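PDB 3TQE: malonyl-CoA-[acyl-carrier-protein] transacylase from Coxiella burnetii, which probably catalyses the transfer of the malonyl group from malonyl-CoA to holo-acyl carrier protein, giving malonyl-ACP and CoA. Local coordinates for residues A69-D74 / E113-V118; G157-P162 / H205-Q210; V259-T264 / G287-I292. All blocks are in the same frame, centred on the assembly; numbering follows the deposited sequence.

Three contacts of a single acyl transferase chain illustrate how chemistry follows position in a fold. Interactions 1 and 3 are buried helix-to-helix packings on opposite sides of the chain's centre, each built on aliphatic branches, with W261 adding an indole to interaction 3. Interaction 2 is only partly buried and joins a strand and its approach to an irregular loop, mixing aliphatic, sulfur and amide contacts. No hydrogen bond crosses between the segments in any of the three. Interactions 2 and 3 reach neighbouring strands of one mixed sheet, 160-167 and 259-260, and touch where H205 CE1 packs on V259 CG2 at 3.4 Å. Interaction 1 touches neither.

Interaction 1 (A69-D74 / E113-V118)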
ATOM      1  N   ALA A  69       5.851 -10.094   2.611  1.00 11.34           N
ATOM      2  CA  ALA A  69       7.003  -9.447   3.223  1.00 11.23           C
ATOM      3  C   ALA A  69       6.597  -8.078   3.743  1.00 11.33           C
ATOM      4  O   ALA A  69       6.913  -7.709   4.862  1.00 12.11           O
ATOM      5  CB  ALA A  69       8.126  -9.313   2.232  1.00 12.59           C
ATOM      6  N   LEU A  70       5.913  -7.314   2.900  1.00 10.90           N
ATOM      7  CA  LEU A  70       5.549  -5.958   3.289  1.00 11.41           C
ATOM      8  C   LEU A  70       4.439  -5.946   4.313  1.00 10.63           C
ATOM      9  O   LEU A  70       4.433  -5.127   5.240  1.00 12.04           O
ATOM     10  CB  LEU A  70       5.159  -5.159   2.082  1.00 13.36           C
ATOM     11  CG  LEU A  70       6.355  -4.651   1.311  1.00 16.79           C
ATOM     12  CD1 LEU A  70       5.834  -4.019   0.024  1.00 21.07           C
ATOM     13  CD2 LEU A  70       7.195  -3.656   2.134  1.00 20.72           C
ATOM     14  N   LEU A  71       3.475  -6.850   4.186  1.00 10.23           N
ATOM     15  CA  LEU A  71       2.446  -6.916   5.213  1.00 10.43           C
ATOM     16  C   LEU A  71       3.094  -7.174   6.565  1.00 10.02           C
ATOM     17  O   LEU A  71       2.774  -6.539   7.578  1.00 10.75           O
ATOM     18  CB  LEU A  71       1.429  -8.006   4.897  1.00 10.45           C
ATOM     19  CG  LEU A  71       0.438  -8.301   6.001  1.00 13.19           C
ATOM     20  CD1 LEU A  71      -0.458  -7.104   6.177  1.00 17.62           C
ATOM     21  CD2 LEU A  71      -0.337  -9.580   5.715  1.00 16.46           C
ATOM     22  N   THR A  72       4.033  -8.099   6.588  1.00 10.56           N
ATOM     23  CA  THR A  72       4.703  -8.492   7.828  1.00  9.55           C
ATOM     24  C   THR A  72       5.537  -7.338   8.370  1.00 10.40           C
ATOM     25  O   THR A  72       5.506  -7.064   9.555  1.00 11.33           O
ATOM     26  CB  THR A  72       5.525  -9.760   7.594  1.00  9.90           C
ATOM     27  OG1 THR A  72       4.659 -10.795   7.149  1.00 11.31           O
ATOM     28  CG2 THR A  72       6.210 -10.214   8.879  1.00 11.22           C
ATOM     29  N   ALA A  73       6.257  -6.662   7.497  1.00 10.17           N
ATOM     30  CA  ALA A  73       7.074  -5.518   7.910  1.00 10.37           C
ATOM     31  C   ALA A  73       6.196  -4.417   8.496  1.00 10.84           C
ATOM     32  O   ALA A  73       6.501  -3.856   9.542  1.00 11.87           O
ATOM     33  CB  ALA A  73       7.871  -4.985   6.750  1.00 11.34           C
ATOM     34  N   ASP A  74       5.086  -4.130   7.823  1.00 10.37           N
ATOM     35  CA  ASP A  74       4.211  -3.063   8.277  1.00 10.42           C
ATOM     36  C   ASP A  74       3.622  -3.432   9.643  1.00 10.71           C
ATOM     37  O   ASP A  74       3.549  -2.596  10.536  1.00 11.30           O
ATOM     38  CB  ASP A  74       3.068  -2.892   7.295  1.00 10.58           C
ATOM     39  CG  ASP A  74       3.449  -2.221   5.966  1.00 11.94           C
ATOM     40  OD1 ASP A  74       4.618  -1.896   5.699  1.00 13.51           O
ATOM     41  OD2 ASP A  74       2.491  -2.034   5.157  1.00 12.97           O
ATOM     42  N   GLU A 113      -3.769 -15.067   9.072  1.00 15.65           N
ATOM     43  CA  GLU A 113      -4.723 -15.253   7.983  1.00 15.77           C
ATOM     44  C   GLU A 113      -4.462 -14.254   6.870  1.00 14.07           C
ATOM     45  O   GLU A 113      -4.492 -14.585   5.682  1.00 14.77           O
ATOM     46  CB  GLU A 113      -6.147 -15.183   8.507  1.00 17.67           C
ATOM     47  CG  GLU A 113      -6.395 -16.331   9.479  1.00 21.94           C
ATOM     48  CD  GLU A 113      -7.760 -16.402  10.094  1.00 29.93           C
ATOM     49  OE1 GLU A 113      -8.628 -15.553   9.786  1.00 33.81           O
ATOM     50  OE2 GLU A 113      -7.945 -17.348  10.921  1.00 36.26           O
ATOM     51  N   ALA A 114      -4.171 -13.026   7.255  1.00 12.84           N
ATOM     52  CA  ALA A 114      -3.862 -12.000   6.277  1.00 12.62           C
ATOM     53  C   ALA A 114      -2.584 -12.316   5.513  1.00 11.64           C
ATOM     54  O   ALA A 114      -2.495 -12.023   4.329  1.00 11.42           O
ATOM     55  CB  ALA A 114      -3.814 -10.615   6.934  1.00 13.39           C
ATOM     56  N   VAL A 115      -1.590 -12.871   6.184  1.00 11.25           N
ATOM     57  CA  VAL A 115      -0.356 -13.256   5.510  1.00 11.95           C
ATOM     58  C   VAL A 115      -0.655 -14.242   4.399  1.00 12.34           C
ATOM     59  O   VAL A 115      -0.171 -14.102   3.264  1.00 12.24           O
ATOM     60  CB  VAL A 115       0.664 -13.828   6.508  1.00 12.26           C
ATOM     61  CG1 VAL A 115       1.839 -14.516   5.793  1.00 14.85           C
ATOM     62  CG2 VAL A 115       1.132 -12.744   7.415  1.00 14.48           C
ATOM     63  N   LYS A 116      -1.437 -15.260   4.721  1.00 12.91           N
ATOM     64  CA  LYS A 116      -1.767 -16.258   3.708  1.00 14.09           C
ATOM     65  C   LYS A 116      -2.578 -15.624   2.580  1.00 12.86           C
ATOM     66  O   LYS A 116      -2.397 -15.939   1.404  1.00 13.14           O
ATOM     67  CB  LYS A 116      -2.538 -17.396   4.325  1.00 15.13           C
ATOM     68  CG  LYS A 116      -1.769 -18.185   5.321  1.00 19.17           C
ATOM     69  CD  LYS A 116      -2.591 -19.367   5.797  1.00 24.73           C
ATOM     70  CE  LYS A 116      -1.855 -20.210   6.789  1.00 28.81           C
ATOM     71  NZ  LYS A 116      -2.818 -21.196   7.395  1.00 33.44           N
ATOM     72  N   LEU A 117      -3.480 -14.728   2.938  1.00 12.62           N
ATOM     73  CA  LEU A 117      -4.343 -14.114   1.970  1.00 12.20           C
ATOM     74  C   LEU A 117      -3.536 -13.239   0.992  1.00 11.59           C
ATOM     75  O   LEU A 117      -3.808 -13.221  -0.203  1.00 12.25           O
ATOM     76  CB  LEU A 117      -5.383 -13.263   2.671  1.00 13.05           C
ATOM     77  CG  LEU A 117      -6.410 -12.606   1.786  1.00 15.05           C
ATOM     78  CD1 LEU A 117      -7.243 -13.640   1.038  1.00 16.54           C
ATOM     79  CD2 LEU A 117      -7.255 -11.691   2.637  1.00 16.71           C
ATOM     80  N   VAL A 118      -2.578 -12.474   1.497  1.00 10.59           N
ATOM     81  CA  VAL A 118      -1.844 -11.606   0.593  1.00 10.67           C
ATOM     82  C   VAL A 118      -0.834 -12.373  -0.233  1.00 10.59           C
ATOM     83  O   VAL A 118      -0.501 -11.934  -1.316  1.00 11.12           O
ATOM     84  CB  VAL A 118      -1.226 -10.371   1.272  1.00 10.71           C
ATOM     85  CG1 VAL A 118      -2.300  -9.523   1.949  1.00 12.08           C
ATOM     86  CG2 VAL A 118      -0.088 -10.729   2.205  1.00 11.65           C
TER
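The carbonyl oxygen of A114 is met by two groups of different kinds: V118 N, one turn later in the same helix, donates a hydrogen bond to A114 O at 2.9 Å, and a methyl of the facing helix, L71 CD2, packs on A114 O at 3.5 Å. That methyl carries nearly the whole contact. L71 holds CG anti to its backbone N (chi1 171°), which carries the side chain toward the facing helix, where CD2 packs against A114, V115 and V118. L71 CD2 lies 3.8 Å from A114 CB, 3.9 Å from V115 CG2 and 3.7 Å from V118 CG2, so one branch touches three apolar side chains spread over a single turn. Beside it, T72 makes a smaller contact: its OG1 passes V115 CG2 at 4.0 Å, the two side chains meeting at a slant. The hydroxyl does not depend on this neighbour, because T72 OG1 is hydrogen-bonded to the carbonyl oxygen of P68 within its own helix. The two helices run nearly antiparallel, at 152°, with 9.7 Å between the axes of the short segments. A third helix, 97-105, fills in along both partners: A101 touches L71, V104 touches A114 and Y100 touches V118. Since helix 97-105 follows directly on S96, the predicted catalytic serine, whose side chain is about 9 Å from that of V118, this example shows antiparallel helix packing around the helix that follows a probable nucleophile elbow of the GxSxG type.

Interaction 2 (G157-P162 / H205-Q210). With GLY (glycine), chain B.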
ATOM      1  N   GLY A 157      -8.643   0.077 -28.163  1.00 18.54           N
ATOM      2  CA  GLY A 157      -9.157  -1.257 -27.973  1.00 19.27           C
ATOM      3  C   GLY A 157      -8.543  -2.081 -26.863  1.00 19.16           C
ATOM      4  O   GLY A 157      -9.090  -3.132 -26.467  1.00 21.57           O
ATOM      5  N   GLN A 158      -7.398  -1.622 -26.377  1.00 17.16           N
ATOM      6  CA  GLN A 158      -6.711  -2.238 -25.262  1.00 16.90           C
ATOM      7  C   GLN A 158      -7.098  -1.524 -23.983  1.00 17.37           C
ATOM      8  O   GLN A 158      -7.864  -0.569 -23.990  1.00 18.27           O
ATOM      9  CB  GLN A 158      -5.197  -2.157 -25.476  1.00 16.64           C
ATOM     10  CG  GLN A 158      -4.694  -2.974 -26.651  1.00 16.61           C
ATOM     11  CD  GLN A 158      -3.188  -3.033 -26.645  1.00 15.69           C
ATOM     12  OE1 GLN A 158      -2.542  -2.017 -26.889  1.00 16.79           O
ATOM     13  NE2 GLN A 158      -2.619  -4.202 -26.318  1.00 15.62           N
ATOM     14  N   VAL A 159      -6.574  -2.023 -22.871  1.00 16.27           N
ATOM     15  CA  VAL A 159      -6.806  -1.429 -21.572  1.00 16.48           C
ATOM     16  C   VAL A 159      -5.631  -0.539 -21.198  1.00 15.22           C
ATOM     17  O   VAL A 159      -4.481  -0.957 -21.229  1.00 15.55           O
ATOM     18  CB  VAL A 159      -6.932  -2.516 -20.490  1.00 16.75           C
ATOM     19  CG1 VAL A 159      -7.038  -1.904 -19.100  1.00 16.93           C
ATOM     20  CG2 VAL A 159      -8.122  -3.374 -20.765  1.00 18.93           C
ATOM     21  N   VAL A 160      -5.931   0.679 -20.808  1.00 15.23           N
ATOM     22  CA  VAL A 160      -4.951   1.542 -20.169  1.00 14.97           C
ATOM     23  C   VAL A 160      -5.716   2.597 -19.414  1.00 16.36           C
ATOM     24  O   VAL A 160      -6.590   3.246 -19.955  1.00 16.73           O
ATOM     25  CB  VAL A 160      -3.942   2.168 -21.153  1.00 14.98           C
ATOM     26  CG1 VAL A 160      -4.655   2.919 -22.290  1.00 16.37           C
ATOM     27  CG2 VAL A 160      -2.933   3.066 -20.427  1.00 16.36           C
ATOM     28  N   GLN A 161      -5.427   2.729 -18.131  1.00 15.97           N
ATOM     29  CA  GLN A 161      -6.136   3.685 -17.324  1.00 17.39           C
ATOM     30  C   GLN A 161      -5.377   4.058 -16.088  1.00 16.53           C
ATOM     31  O   GLN A 161      -4.466   3.359 -15.702  1.00 15.50           O
ATOM     32  CB  GLN A 161      -7.488   3.150 -16.920  1.00 18.48           C
ATOM     33  CG  GLN A 161      -7.518   1.828 -16.267  1.00 22.24           C
ATOM     34  CD  GLN A 161      -8.956   1.279 -16.258  1.00 28.17           C
ATOM     35  OE1 GLN A 161      -9.517   0.910 -17.307  1.00 34.15           O
ATOM     36  NE2 GLN A 161      -9.545   1.239 -15.103  1.00 31.11           N
ATOM     37  N   PRO A 162      -5.780   5.159 -15.444  1.00 17.61           N
ATOM     38  CA  PRO A 162      -5.216   5.497 -14.152  1.00 17.77           C
ATOM     39  C   PRO A 162      -5.416   4.360 -13.149  1.00 17.30           C
ATOM     40  O   PRO A 162      -6.480   3.763 -13.088  1.00 18.75           O
ATOM     41  CB  PRO A 162      -5.980   6.771 -13.761  1.00 18.35           C
ATOM     42  CG  PRO A 162      -6.381   7.390 -15.081  1.00 19.63           C
ATOM     43  CD  PRO A 162      -6.722   6.191 -15.916  1.00 18.91           C
ATOM     44  N   HIS A 205      -4.724  -2.710 -10.471  1.00 15.77           N
ATOM     45  CA  HIS A 205      -5.716  -1.668 -10.364  1.00 16.28           C
ATOM     46  C   HIS A 205      -6.298  -1.279 -11.677  1.00 18.55           C
ATOM     47  O   HIS A 205      -6.483  -0.108 -11.939  1.00 20.18           O
ATOM     48  CB  HIS A 205      -5.122  -0.462  -9.646  1.00 16.66           C
ATOM     49  CG  HIS A 205      -4.578  -0.839  -8.331  1.00 15.92           C
ATOM     50  ND1 HIS A 205      -5.379  -1.345  -7.339  1.00 18.54           N
ATOM     51  CD2 HIS A 205      -3.312  -0.906  -7.865  1.00 19.16           C
ATOM     52  CE1 HIS A 205      -4.627  -1.674  -6.300  1.00 20.27           C
ATOM     53  NE2 HIS A 205      -3.369  -1.440  -6.608  1.00 21.35           N
ATOM     54  N   CYS A 206      -6.597  -2.292 -12.476  1.00 18.38           N
ATOM     55  CA  CYS A 206      -7.287  -2.101 -13.722  1.00 18.96           C
ATOM     56  C   CYS A 206      -8.035  -3.362 -14.036  1.00 18.07           C
ATOM     57  O   CYS A 206      -7.843  -4.374 -13.382  1.00 16.56           O
ATOM     58  CB  CYS A 206      -6.308  -1.709 -14.836  1.00 20.40           C
ATOM     59  SG  CYS A 206      -5.370  -3.012 -15.601  1.00 21.47           S
ATOM     60  N   PRO A 207      -8.891  -3.335 -15.054  1.00 18.42           N
ATOM     61  CA  PRO A 207      -9.708  -4.502 -15.334  1.00 18.28           C
ATOM     62  C   PRO A 207      -8.949  -5.762 -15.727  1.00 17.83           C
ATOM     63  O   PRO A 207      -9.502  -6.854 -15.642  1.00 17.77           O
ATOM     64  CB  PRO A 207     -10.585  -4.016 -16.488  1.00 20.10           C
ATOM     65  CG  PRO A 207     -10.706  -2.594 -16.254  1.00 20.66           C
ATOM     66  CD  PRO A 207      -9.393  -2.150 -15.763  1.00 18.94           C
ATOM     67  N   LEU A 208      -7.680  -5.651 -16.099  1.00 16.85           N
ATOM     68  CA  LEU A 208      -6.903  -6.855 -16.350  1.00 16.96           C
ATOM     69  C   LEU A 208      -6.714  -7.725 -15.125  1.00 16.25           C
ATOM     70  O   LEU A 208      -6.368  -8.887 -15.245  1.00 16.29           O
ATOM     71  CB  LEU A 208      -5.542  -6.523 -16.931  1.00 17.23           C
ATOM     72  CG  LEU A 208      -5.608  -5.810 -18.273  1.00 17.27           C
ATOM     73  CD1 LEU A 208      -4.199  -5.571 -18.732  1.00 19.06           C
ATOM     74  CD2 LEU A 208      -6.405  -6.636 -19.288  1.00 19.33           C
HETATM   75  N   MSE A 209      -6.950  -7.161 -13.943  1.00 14.05           N
HETATM   76  CA  MSE A 209      -6.870  -7.932 -12.730  1.00 14.25           C
HETATM   77  C   MSE A 209      -8.146  -8.695 -12.431  1.00 13.86           C
HETATM   78  O   MSE A 209      -8.203  -9.411 -11.441  1.00 14.27           O
HETATM   79  CB  MSE A 209      -6.547  -7.018 -11.563  1.00 14.12           C
HETATM   80  CG  MSE A 209      -5.161  -6.506 -11.512  1.00 16.89           C
HETATM   81 SE   MSE A 209      -3.763  -7.864 -11.395  1.00 18.12          SE
HETATM   82  CE  MSE A 209      -3.272  -7.883 -13.259  1.00 19.18           C
ATOM     83  N   GLN A 210      -9.177  -8.580 -13.272  1.00 14.29           N
ATOM     84  CA  GLN A 210     -10.415  -9.235 -12.933  1.00 15.78           C
ATOM     85  C   GLN A 210     -10.260 -10.750 -12.667  1.00 15.81           C
ATOM     86  O   GLN A 210     -10.870 -11.266 -11.751  1.00 16.18           O
ATOM     87  CB  GLN A 210     -11.482  -8.979 -13.981  1.00 17.18           C
ATOM     88  CG  GLN A 210     -12.853  -9.462 -13.555  1.00 19.92           C
ATOM     89  CD  GLN A 210     -13.414  -8.730 -12.341  1.00 22.80           C
ATOM     90  OE1 GLN A 210     -13.406  -7.505 -12.280  1.00 26.64           O
ATOM     91  NE2 GLN A 210     -13.905  -9.496 -11.363  1.00 28.13           N
TER
HETATM   92  N   GLY B 314       0.182  -1.588  -6.879  1.00 46.42           N
HETATM   93  CA  GLY B 314       0.698  -2.635  -5.938  1.00 45.67           C
HETATM   94  C   GLY B 314      -0.353  -3.667  -5.569  1.00 45.14           C
HETATM   95  O   GLY B 314      -0.293  -4.368  -4.539  1.00 43.80           O
HETATM   96  OXT GLY B 314      -1.317  -3.813  -6.302  1.00 44.96           O
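V159 supplies the aliphatic part of the contact, with its two methyls dividing the work. V159 CG1 rests on C206 SG at 4.0 Å and also approaches P207, while V159 CG2 meets L208 CD2, likewise at 4.0 Å. V159 and L208 lie alongside each other, pointing opposite ways. A second kind of packing sets an amide against a proline ring. Q161 and P207 reach toward each other from their own segments, and P207 CD lies 3.4 Å from Q161 OE1 and 3.5 Å from Q161 NE2, so the ring carbon meets the carboxamide as a whole, not one end of it. Q161 starts out with CG between its backbone N and carbonyl carbon (chi1 53°), and this CG passes C206 CB. No hydrogen bond crosses the contact; within the loop, L208 N donates to C206 SG at 3.5 Å with an angle of 150°, and the backbone N of M209, a selenomethionine, bonds C206 O, together fixing the short 3-10 turn. Ligand contact belongs to H205, whose NE2 is 3.2 Å from OXT of the bound glycine, with the glycine N in plane at the ring edge. H205 NE2 also bonds S96 OG, consistent with the Ser-His catalytic pair of this family, and Q254 O bonds ND1 across the ring; R121 and S204 hold the glycine as well. Strand 160-167 lies between strands 170-174 and 259-260; V160 turns from the loop toward helices 144-155 and 177-189, and the loop itself leads into helix 210-220.

Interaction 3 (V259-T264 / G287-I292); sequences VRWVET and GLIKRI
The side chains of W261 and L288 stand roughly perpendicular, the methyl CD1 of L288 coming to 3.9 Å from W261 CD1 on the pyrrole part of the indole. With CG anti to the backbone N (chi1 -168°), the indole is carried out toward the facing helix, where I289 meets it at a slant and places CG1 4.2 Å from W261 NE1. That buried nitrogen, packed against hydrocarbon, has no hydrogen-bonding partner in the model. The other main pair, V262 and I292, is also inclined: I292 CD1 lies 3.9 Å from V262 CA, so the isoleucine tip packs against the valine's backbone. The two helices illustrate successive connections in an alpha/beta fold: helix 261-270 leads into strand 275-278, and helix 284-292 is the helix of a beta-alpha-beta crossover joining that strand to its parallel neighbour 297-300. Outside the two segments, W261 also touches A93 of strand 91-94 and sets its ring at about 55° to that of H95, next to the predicted catalytic S96. The start of its helix is shaped by R260 at the N-cap. R260 and E263 form a two-bond salt bridge, R260 NE to E263 OE1 and R260 NH2 to E263 OE2, each 2.8 Å; the carboxylate lies at the guanidinium edge, yet each oxygen is approached from above the carboxylate plane. R260 O accepts twice, from T264 OG1 at 2.8 Å and from T264 N, which arrive from opposite faces of the carbonyl plane.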
ATOM      1  N   VAL A 259      -6.306   3.205  -7.027  1.00 14.28           N
ATOM      2  CA  VAL A 259      -6.029   3.548  -5.646  1.00 14.03           C
ATOM      3  C   VAL A 259      -6.150   5.063  -5.534  1.00 13.49           C
ATOM      4  O   VAL A 259      -5.349   5.818  -6.084  1.00 14.38           O
ATOM      5  CB  VAL A 259      -4.626   3.110  -5.252  1.00 13.89           C
ATOM      6  CG1 VAL A 259      -4.236   3.603  -3.865  1.00 16.21           C
ATOM      7  CG2 VAL A 259      -4.530   1.613  -5.335  1.00 16.96           C
ATOM      8  N   ARG A 260      -7.136   5.508  -4.762  1.00 13.86           N
ATOM      9  CA  ARG A 260      -7.431   6.922  -4.661  1.00 13.78           C
ATOM     10  C   ARG A 260      -6.670   7.524  -3.498  1.00 13.56           C
ATOM     11  O   ARG A 260      -7.254   7.967  -2.506  1.00 13.68           O
ATOM     12  CB  ARG A 260      -8.935   7.124  -4.561  1.00 14.29           C
ATOM     13  CG  ARG A 260      -9.617   6.645  -5.809  1.00 15.90           C
ATOM     14  CD  ARG A 260     -11.066   6.443  -5.617  1.00 19.21           C
ATOM     15  NE  ARG A 260     -11.761   7.697  -5.418  1.00 19.24           N
ATOM     16  CZ  ARG A 260     -13.077   7.794  -5.211  1.00 23.19           C
ATOM     17  NH1 ARG A 260     -13.845   6.716  -5.136  1.00 23.30           N
ATOM     18  NH2 ARG A 260     -13.629   8.977  -5.071  1.00 24.29           N
ATOM     19  N   TRP A 261      -5.362   7.546  -3.620  1.00 13.57           N
ATOM     20  CA  TRP A 261      -4.531   7.974  -2.514  1.00 13.54           C
ATOM     21  C   TRP A 261      -4.631   9.473  -2.255  1.00 13.78           C
ATOM     22  O   TRP A 261      -4.761   9.905  -1.108  1.00 13.82           O
ATOM     23  CB  TRP A 261      -3.094   7.549  -2.727  1.00 14.24           C
ATOM     24  CG  TRP A 261      -2.258   7.699  -1.534  1.00 13.30           C
ATOM     25  CD1 TRP A 261      -1.267   8.589  -1.333  1.00 15.25           C
ATOM     26  CD2 TRP A 261      -2.373   6.943  -0.327  1.00 12.63           C
ATOM     27  NE1 TRP A 261      -0.730   8.423  -0.082  1.00 15.12           N
ATOM     28  CE2 TRP A 261      -1.414   7.430   0.562  1.00 13.70           C
ATOM     29  CE3 TRP A 261      -3.202   5.906   0.085  1.00 14.76           C
ATOM     30  CZ2 TRP A 261      -1.244   6.893   1.834  1.00 13.32           C
ATOM     31  CZ3 TRP A 261      -3.043   5.398   1.357  1.00 14.30           C
ATOM     32  CH2 TRP A 261      -2.071   5.882   2.201  1.00 14.54           C
ATOM     33  N   VAL A 262      -4.594  10.277  -3.292  1.00 14.24           N
ATOM     34  CA  VAL A 262      -4.646  11.700  -3.046  0.50 14.48           C
ATOM     35  C   VAL A 262      -5.987  12.060  -2.371  1.00 14.03           C
ATOM     36  O   VAL A 262      -5.983  12.839  -1.423  1.00 15.26           O
ATOM     37  CB  VAL A 262      -4.326  12.532  -4.292  0.50 15.10           C
ATOM     38  CG1 VAL A 262      -5.179  12.088  -5.447  0.50 16.28           C
ATOM     39  CG2 VAL A 262      -4.436  14.030  -3.982  0.50 14.56           C
ATOM     40  N   GLU A 263      -7.094  11.460  -2.783  1.00 13.70           N
ATOM     41  CA  GLU A 263      -8.362  11.748  -2.134  1.00 14.28           C
ATOM     42  C   GLU A 263      -8.363  11.262  -0.693  1.00 13.68           C
ATOM     43  O   GLU A 263      -8.979  11.872   0.173  1.00 14.45           O
ATOM     44  CB  GLU A 263      -9.517  11.108  -2.889  1.00 16.20           C
ATOM     45  CG  GLU A 263      -9.862  11.810  -4.144  1.00 18.01           C
ATOM     46  CD  GLU A 263     -10.743  10.970  -5.031  1.00 20.62           C
ATOM     47  OE1 GLU A 263     -10.211  10.030  -5.675  1.00 22.39           O
ATOM     48  OE2 GLU A 263     -11.959  11.250  -5.077  1.00 27.28           O
ATOM     49  N   THR A 264      -7.707  10.147  -0.437  1.00 12.04           N
ATOM     50  CA  THR A 264      -7.593   9.626   0.932  1.00 12.28           C
ATOM     51  C   THR A 264      -6.856  10.616   1.818  1.00 12.69           C
ATOM     52  O   THR A 264      -7.314  10.926   2.925  1.00 12.84           O
ATOM     53  CB  THR A 264      -6.880   8.283   0.947  1.00 12.53           C
ATOM     54  OG1 THR A 264      -7.686   7.350   0.231  1.00 13.75           O
ATOM     55  CG2 THR A 264      -6.650   7.800   2.357  1.00 14.10           C
ATOM     56  N   GLY A 287       6.814  10.793   0.748  1.00 18.38           N
ATOM     57  CA  GLY A 287       7.055  11.561  -0.472  1.00 19.31           C
ATOM     58  C   GLY A 287       5.761  12.027  -1.103  1.00 19.46           C
ATOM     59  O   GLY A 287       5.643  13.186  -1.511  1.00 21.46           O
ATOM     60  N   LEU A 288       4.781  11.137  -1.205  1.00 17.96           N
ATOM     61  CA  LEU A 288       3.509  11.485  -1.793  1.00 17.69           C
ATOM     62  C   LEU A 288       2.765  12.488  -0.953  1.00 17.08           C
ATOM     63  O   LEU A 288       2.191  13.436  -1.479  1.00 17.92           O
ATOM     64  CB  LEU A 288       2.640  10.248  -1.980  1.00 17.52           C
ATOM     65  CG  LEU A 288       3.199   9.169  -2.877  1.00 18.80           C
ATOM     66  CD1 LEU A 288       2.191   8.017  -2.945  1.00 18.87           C
ATOM     67  CD2 LEU A 288       3.518   9.737  -4.255  1.00 20.15           C
ATOM     68  N   ILE A 289       2.710  12.249   0.349  1.00 16.00           N
ATOM     69  CA  ILE A 289       1.901  13.084   1.215  1.00 16.40           C
ATOM     70  C   ILE A 289       2.450  14.502   1.260  1.00 17.59           C
ATOM     71  O   ILE A 289       1.688  15.455   1.222  1.00 18.55           O
ATOM     72  CB  ILE A 289       1.806  12.461   2.608  1.00 15.01           C
ATOM     73  CG1 ILE A 289       1.031  11.148   2.517  1.00 15.42           C
ATOM     74  CG2 ILE A 289       1.129  13.418   3.605  1.00 16.03           C
ATOM     75  CD1 ILE A 289       1.122  10.275   3.763  1.00 15.65           C
ATOM     76  N   LYS A 290       3.765  14.638   1.293  1.00 19.06           N
ATOM     77  CA  LYS A 290       4.392  15.962   1.309  1.00 21.48           C
ATOM     78  C   LYS A 290       4.084  16.733   0.035  1.00 22.72           C
ATOM     79  O   LYS A 290       3.988  17.972   0.071  1.00 24.15           O
ATOM     80  CB  LYS A 290       5.907  15.837   1.547  1.00 22.33           C
ATOM     81  CG  LYS A 290       6.586  17.108   2.026  1.00 27.81           C
ATOM     82  CD  LYS A 290       5.980  17.600   3.354  1.00 32.13           C
ATOM     83  CE  LYS A 290       6.886  17.389   4.543  1.00 36.68           C
ATOM     84  NZ  LYS A 290       6.621  18.440   5.584  1.00 37.74           N
ATOM     85  N   ARG A 291       3.954  16.034  -1.085  1.00 23.33           N
ATOM     86  CA  ARG A 291       3.590  16.672  -2.341  0.50 24.69           C
ATOM     87  C   ARG A 291       2.136  17.108  -2.344  1.00 24.32           C
ATOM     88  O   ARG A 291       1.813  18.186  -2.852  1.00 25.77           O
ATOM     89  CB  ARG A 291       3.922  15.774  -3.527  0.50 25.29           C
ATOM     90  CG  ARG A 291       5.411  15.602  -3.714  0.50 28.86           C
ATOM     91  CD  ARG A 291       5.755  15.006  -5.063  0.50 32.95           C
ATOM     92  NE  ARG A 291       7.159  15.219  -5.392  0.50 37.31           N
ATOM     93  CZ  ARG A 291       8.068  14.256  -5.461  0.50 41.18           C
ATOM     94  NH1 ARG A 291       7.722  12.999  -5.238  0.50 42.08           N
ATOM     95  NH2 ARG A 291       9.327  14.549  -5.771  0.50 43.18           N
ATOM     96  N   ILE A 292       1.258  16.301  -1.739  1.00 22.64           N
ATOM     97  CA  ILE A 292      -0.150  16.626  -1.606  1.00 22.39           C
ATOM     98  C   ILE A 292      -0.321  17.847  -0.711  1.00 24.16           C
ATOM     99  O   ILE A 292      -1.112  18.762  -1.028  1.00 25.78           O
ATOM    100  CB  ILE A 292      -0.949  15.418  -1.060  1.00 21.30           C
ATOM    101  CG1 ILE A 292      -0.938  14.299  -2.092  1.00 18.02           C
ATOM    102  CG2 ILE A 292      -2.413  15.784  -0.768  1.00 21.16           C
ATOM    103  CD1 ILE A 292      -1.302  12.923  -1.523  1.00 18.52           C
TER